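Long-range contacts in 2-amino-4-hydroxy-6-hydroxymethyldihydropteridine pyrophosphokinase (PDB 1CBK), which probably transfers pyrophosphate from ATP to 6-hydroxymethyl-7,8-dihydropterin, a step in folate biosynthesis: residues S30-V35 with A59-E64; I2-A7 with L99-E104. One frame throughout, in Å; residues are numbered along the deposited sequence.

Both contacts are antiparallel strand pairings in one sheet, and they meet where strands 2-10 and 54-63 run side by side: A59 N lies 2.8 Å from I6 O, and T63 N 2.9 Å from I2 O, both probable hydrogen bonds. Contact 1 joins neighbours of a hairpin and is only partly buried. Its side chains are accordingly mixed, with threonine hydroxyls, a histidine and glutamates beside a few apolar groups. Contact 2 brings together segments 92 residues apart and is mostly buried, its side-chain contacts being aliphatic or aromatic. The strand order 95-101, 2-10, 54-63, 32-43 within a beta-alpha-beta-beta-alpha-beta chain is that of a ferredoxin-like fold.

Contact 1: residues S30-V35 with A59-E64; sequences SNTHLV and AKIETE
V35 and E62 bury the most surface here, and their contact is van der Waals: a valine methyl against the acid's CG and carboxylate. V35 CG2 lies 3.5 Å from E62 CG and equally near to CD. E62 is brought there by a CG anti to the carbonyl carbon (chi1 -69°) and an extended chain. Its OE1 comes to the edge of the H33 ring, near the ring plane and beside CD2, but the carboxylate is turned 58° from that plane. H33 NE2 is 5.0 Å from E62 OE1, so the two do not form a salt bridge; if the histidine is protonated, the attraction is probably modest.

The backbone bonds set the register. H33 and E62 form a hydrogen-bonded antiparallel pair, H33 N reaching E62 O at 2.8 Å and E62 N reaching H33 O at 2.9 Å; V35 N also donates to K60 O, and K60 bonds T36 through its backbone. At the other end N31 contributes its carbonyl, which accepts E64 N at 2.9 Å, while the N31 and E64 side chains touch through their CB atoms.

One residue in from N31 and E64, T32 and T63, a non-hydrogen-bonded pair, lie alongside each other with their OG1 atoms 2.9 Å apart. T32 OG1 donates to S30 O. The T63 hydroxyl lies within reach of both T32 OG1 and N31 O, and is also hydrogen-bonded with L65 N, tying the strand ends to the adjoining loops.

The T32, L34, I61 and T63 side chains share one face of this hairpin of strands 32-43 and 54-63. There L34 CD1 packs 3.8 Å from A59 CB, and helix 15-27 covers part of the face through L23, I26 and S27. On its other side 54-63 pairs with strand 2-10, where A4 is backbone-bonded to I61.

Contact 2: residues I2-A7 with L99-E104; sequences ITAYIA and LLYGNE
I2 lays its side chain over one face of the Y101 ring, the two crossing at about a right angle. From CB, which is directed toward segment 99-104, the chain divides. CG2 just reaches the phenol end, 4.2 Å from Y101 OH. CG1, held between the backbone N and the carbonyl carbon (chi1 81°), meets the ring 3.5 Å from Y101 CZ. CD1 then ends 3.4 Å from the ring centroid and 12° off the ring normal, a close CH-pi contact, and it also touches G102 N. A chi2 of 99° departs from a staggered value, consistent with tight packing. The Y101 hydroxyl has its partner elsewhere, in L65 O.

Beyond this pair, toward Y5 and L99, the strands run antiparallel. G102 N binds T3 O at 2.9 Å, and Y5 N binds L100 O. A classic beta bulge follows, two residues, L99 and L100, standing opposite the single Y5; Y5 O takes L99 N at 2.8 Å and L100 N only weakly, at 3.4 Å. Y5 CD2 packs against L100 CD1, and L99 CD2 against A7 CB, the A7 side chain being about 7 Å from the bound dimethyl-hydroxypterin; helix 122-131 adds V124 and L128 to L99 and Y5. Past Y101 the edge strand 95-101 leaves the sheet in a type II' turn, with G102 at a positive phi and E104 N bonded to Y101 O.

One water donates to both T3 O and G102 O, bridging the carbonyls where the pairing ends. Main-chain bonds and dispersion between uncharged side chains therefore hold the two segments together, so their pairing probably depends little on ionisation.

Contact 1: residues S30-V35 with A59-E64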
loop_
_atom_site.group_PDB
_atom_site.type_symbol
_atom_site.label_atom_id
_atom_site.label_comp_id
_atom_site.label_asym_id
_atom_site.label_seq_id
_atom_site.Cartn_x
_atom_site.Cartn_y
_atom_site.Cartn_z
ATOM N N SER A 30 -14.129 21.727 16.239
ATOM C CA SER A 30 -14.572 21.707 17.627
ATOM C C SER A 30 -13.916 20.516 18.305
ATOM O O SER A 30 -13.684 19.484 17.666
ATOM C CB SER A 30 -16.078 21.487 17.713
ATOM O OG SER A 30 -16.789 22.526 17.071
ATOM N N ASN A 31 -13.602 20.682 19.584
ATOM C CA ASN A 31 -13.038 19.627 20.418
ATOM C C ASN A 31 -11.792 18.995 19.851
ATOM O O ASN A 31 -11.517 17.824 20.127
ATOM C CB ASN A 31 -14.105 18.554 20.673
ATOM C CG ASN A 31 -15.259 19.075 21.500
ATOM O OD1 ASN A 31 -15.063 19.873 22.412
ATOM N ND2 ASN A 31 -16.470 18.651 21.170
ATOM N N THR A 32 -10.997 19.802 19.158
ATOM C CA THR A 32 -9.781 19.328 18.519
ATOM C C THR A 32 -8.746 20.429 18.627
ATOM O O THR A 32 -9.077 21.610 18.568
ATOM C CB THR A 32 -10.062 18.997 17.044
ATOM O OG1 THR A 32 -11.194 18.116 16.962
ATOM C CG2 THR A 32 -8.844 18.357 16.365
ATOM N N HIS A 33 -7.505 20.033 18.885
ATOM C CA HIS A 33 -6.387 20.958 19.007
ATOM C C HIS A 33 -5.269 20.441 18.106
ATOM O O HIS A 33 -4.888 19.278 18.226
ATOM C CB HIS A 33 -5.879 21.002 20.459
ATOM C CG HIS A 33 -4.608 21.781 20.630
ATOM N ND1 HIS A 33 -4.469 23.085 20.191
ATOM C CD2 HIS A 33 -3.396 21.422 21.121
ATOM C CE1 HIS A 33 -3.230 23.492 20.395
ATOM N NE2 HIS A 33 -2.554 22.501 20.955
ATOM N N LEU A 34 -4.799 21.279 17.189
ATOM C CA LEU A 34 -3.694 20.921 16.301
ATOM C C LEU A 34 -2.431 21.119 17.111
ATOM O O LEU A 34 -2.090 22.249 17.469
ATOM C CB LEU A 34 -3.666 21.834 15.058
ATOM C CG LEU A 34 -2.499 21.694 14.059
ATOM C CD1 LEU A 34 -2.514 20.276 13.504
ATOM C CD2 LEU A 34 -2.652 22.703 12.908
ATOM N N VAL A 35 -1.734 20.027 17.417
ATOM C CA VAL A 35 -0.525 20.126 18.229
ATOM C C VAL A 35 0.721 20.553 17.474
ATOM O O VAL A 35 1.446 21.438 17.914
ATOM C CB VAL A 35 -0.242 18.812 18.985
ATOM C CG1 VAL A 35 0.998 18.963 19.848
ATOM C CG2 VAL A 35 -1.427 18.441 19.824
ATOM N N ALA A 59 0.099 15.779 10.334
ATOM C CA ALA A 59 -0.281 16.646 11.448
ATOM C C ALA A 59 -0.664 15.812 12.675
ATOM O O ALA A 59 -1.232 14.716 12.549
ATOM C CB ALA A 59 -1.462 17.542 11.032
ATOM N N LYS A 60 -0.350 16.330 13.854
ATOM C CA LYS A 60 -0.672 15.654 15.103
ATOM C C LYS A 60 -1.763 16.447 15.782
ATOM O O LYS A 60 -1.634 17.676 15.937
ATOM C CB LYS A 60 0.563 15.613 16.007
ATOM C CG LYS A 60 0.345 14.995 17.397
ATOM C CD LYS A 60 1.631 15.115 18.252
ATOM C CE LYS A 60 1.419 14.574 19.645
ATOM N NZ LYS A 60 2.684 14.588 20.449
ATOM N N ILE A 61 -2.851 15.780 16.160
ATOM C CA ILE A 61 -3.954 16.464 16.840
ATOM C C ILE A 61 -4.359 15.731 18.123
ATOM O O ILE A 61 -4.046 14.556 18.284
ATOM C CB ILE A 61 -5.251 16.588 15.962
ATOM C CG1 ILE A 61 -5.787 15.206 15.579
ATOM C CG2 ILE A 61 -5.028 17.505 14.737
ATOM C CD1 ILE A 61 -7.183 15.256 14.964
ATOM N N GLU A 62 -5.055 16.447 19.019
ATOM C CA GLU A 62 -5.588 15.914 20.280
ATOM C C GLU A 62 -7.049 16.211 20.089
ATOM O O GLU A 62 -7.425 17.370 19.884
ATOM C CB GLU A 62 -5.032 16.679 21.476
ATOM C CG GLU A 62 -3.533 16.406 21.692
ATOM C CD GLU A 62 -2.850 17.262 22.784
ATOM O OE1 GLU A 62 -3.463 18.229 23.313
ATOM O OE2 GLU A 62 -1.675 16.949 23.100
ATOM N N THR A 63 -7.875 15.175 20.047
ATOM C CA THR A 63 -9.284 15.369 19.811
ATOM C C THR A 63 -10.180 14.521 20.701
ATOM O O THR A 63 -9.763 13.479 21.246
ATOM C CB THR A 63 -9.614 15.076 18.310
ATOM O OG1 THR A 63 -10.964 15.448 18.014
ATOM C CG2 THR A 63 -9.448 13.605 17.987
ATOM N N GLU A 64 -11.421 14.975 20.833
ATOM C CA GLU A 64 -12.429 14.263 21.597
ATOM C C GLU A 64 -13.479 13.757 20.621
ATOM O O GLU A 64 -14.461 13.134 21.032
ATOM C CB GLU A 64 -13.030 15.146 22.688
ATOM C CG GLU A 64 -11.962 15.566 23.715
ATOM C CD GLU A 64 -12.534 16.193 24.984
ATOM O OE1 GLU A 64 -13.764 16.417 25.053
ATOM O OE2 GLU A 64 -11.749 16.453 25.919
#

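Contact 2: residues I2-A7 with L99-E104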
loop_
_atom_site.group_PDB
_atom_site.type_symbol
_atom_site.label_atom_id
_atom_site.label_comp_id
_atom_site.label_asym_id
_atom_site.label_seq_id
_atom_site.Cartn_x
_atom_site.Cartn_y
_atom_site.Cartn_z
ATOM N N ILE A 2 -7.881 11.860 22.658
ATOM C CA ILE A 2 -6.934 11.005 21.972
ATOM C C ILE A 2 -6.004 11.758 21.017
ATOM O O ILE A 2 -6.379 12.776 20.439
ATOM C CB ILE A 2 -7.666 9.834 21.221
ATOM C CG1 ILE A 2 -8.214 10.291 19.893
ATOM C CG2 ILE A 2 -8.812 9.275 22.038
ATOM C CD1 ILE A 2 -7.303 9.909 18.754
ATOM N N THR A 3 -4.791 11.241 20.870
ATOM C CA THR A 3 -3.796 11.784 19.974
ATOM C C THR A 3 -3.978 11.048 18.648
ATOM O O THR A 3 -3.925 9.823 18.610
ATOM C CB THR A 3 -2.388 11.516 20.505
ATOM O OG1 THR A 3 -2.235 12.183 21.760
ATOM C CG2 THR A 3 -1.322 12.006 19.526
ATOM N N ALA A 4 -4.244 11.790 17.577
ATOM C CA ALA A 4 -4.429 11.190 16.266
ATOM C C ALA A 4 -3.427 11.798 15.304
ATOM O O ALA A 4 -2.927 12.887 15.531
ATOM C CB ALA A 4 -5.842 11.403 15.768
ATOM N N TYR A 5 -3.111 11.067 14.245
ATOM C CA TYR A 5 -2.160 11.516 13.236
ATOM C C TYR A 5 -2.889 11.529 11.911
ATOM O O TYR A 5 -3.589 10.566 11.563
ATOM C CB TYR A 5 -0.941 10.594 13.194
ATOM C CG TYR A 5 -0.045 10.782 14.387
ATOM C CD1 TYR A 5 0.900 11.811 14.406
ATOM C CD2 TYR A 5 -0.179 9.964 15.528
ATOM C CE1 TYR A 5 1.706 12.040 15.534
ATOM C CE2 TYR A 5 0.616 10.186 16.670
ATOM C CZ TYR A 5 1.553 11.223 16.662
ATOM O OH TYR A 5 2.321 11.468 17.776
ATOM N N ILE A 6 -2.772 12.650 11.215
ATOM C CA ILE A 6 -3.435 12.847 9.923
ATOM C C ILE A 6 -2.400 13.086 8.822
ATOM O O ILE A 6 -1.481 13.897 8.984
ATOM C CB ILE A 6 -4.417 14.055 10.008
ATOM C CG1 ILE A 6 -5.488 13.753 11.067
ATOM C CG2 ILE A 6 -5.063 14.351 8.634
ATOM C CD1 ILE A 6 -6.295 14.949 11.450
ATOM N N ALA A 7 -2.530 12.343 7.724
ATOM C CA ALA A 7 -1.628 12.482 6.583
ATOM C C ALA A 7 -2.303 13.417 5.572
ATOM O O ALA A 7 -3.512 13.322 5.345
ATOM C CB ALA A 7 -1.357 11.100 5.935
ATOM N N LEU A 99 -4.230 8.398 9.917
ATOM C CA LEU A 99 -3.210 7.358 9.988
ATOM C C LEU A 99 -3.356 6.565 11.275
ATOM O O LEU A 99 -3.322 5.338 11.267
ATOM C CB LEU A 99 -1.816 7.969 9.984
ATOM C CG LEU A 99 -1.272 8.739 8.789
ATOM C CD1 LEU A 99 0.118 9.302 9.159
ATOM C CD2 LEU A 99 -1.159 7.797 7.576
ATOM N N LEU A 100 -3.526 7.289 12.375
ATOM C CA LEU A 100 -3.613 6.692 13.711
ATOM C C LEU A 100 -4.625 7.435 14.560
ATOM O O LEU A 100 -4.758 8.658 14.456
ATOM C CB LEU A 100 -2.244 6.782 14.399
ATOM C CG LEU A 100 -1.089 6.085 13.666
ATOM C CD1 LEU A 100 0.248 6.559 14.229
ATOM C CD2 LEU A 100 -1.238 4.546 13.732
ATOM N N TYR A 101 -5.328 6.681 15.397
ATOM C CA TYR A 101 -6.333 7.223 16.299
ATOM C C TYR A 101 -6.004 6.568 17.631
ATOM O O TYR A 101 -6.488 5.472 17.941
ATOM C CB TYR A 101 -7.748 6.840 15.845
ATOM C CG TYR A 101 -8.844 7.473 16.691
ATOM C CD1 TYR A 101 -9.357 8.729 16.368
ATOM C CD2 TYR A 101 -9.339 6.825 17.828
ATOM C CE1 TYR A 101 -10.345 9.337 17.163
ATOM C CE2 TYR A 101 -10.316 7.421 18.625
ATOM C CZ TYR A 101 -10.812 8.671 18.291
ATOM O OH TYR A 101 -11.745 9.265 19.099
ATOM N N GLY A 102 -5.155 7.243 18.400
ATOM C CA GLY A 102 -4.710 6.711 19.674
ATOM C C GLY A 102 -3.970 5.438 19.305
ATOM O O GLY A 102 -3.252 5.374 18.302
ATOM N N ASN A 103 -4.242 4.397 20.064
ATOM C CA ASN A 103 -3.644 3.103 19.842
ATOM C C ASN A 103 -4.711 2.179 19.354
ATOM O O ASN A 103 -4.552 0.968 19.414
ATOM C CB ASN A 103 -3.129 2.555 21.156
ATOM C CG ASN A 103 -1.649 2.568 21.221
ATOM O OD1 ASN A 103 -0.971 1.895 20.421
ATOM N ND2 ASN A 103 -1.107 3.350 22.159
ATOM N N GLU A 104 -5.819 2.736 18.886
ATOM C CA GLU A 104 -6.912 1.904 18.434
ATOM C C GLU A 104 -6.746 1.308 17.063
ATOM O O GLU A 104 -6.054 1.846 16.198
ATOM C CB GLU A 104 -8.223 2.667 18.528
ATOM C CG GLU A 104 -8.480 3.148 19.951
ATOM C CD GLU A 104 -9.759 3.933 20.113
ATOM O OE1 GLU A 104 -10.737 3.689 19.363
ATOM O OE2 GLU A 104 -9.776 4.804 21.019
HETATM O O HOH W 1 -1.777 7.902 17.975
#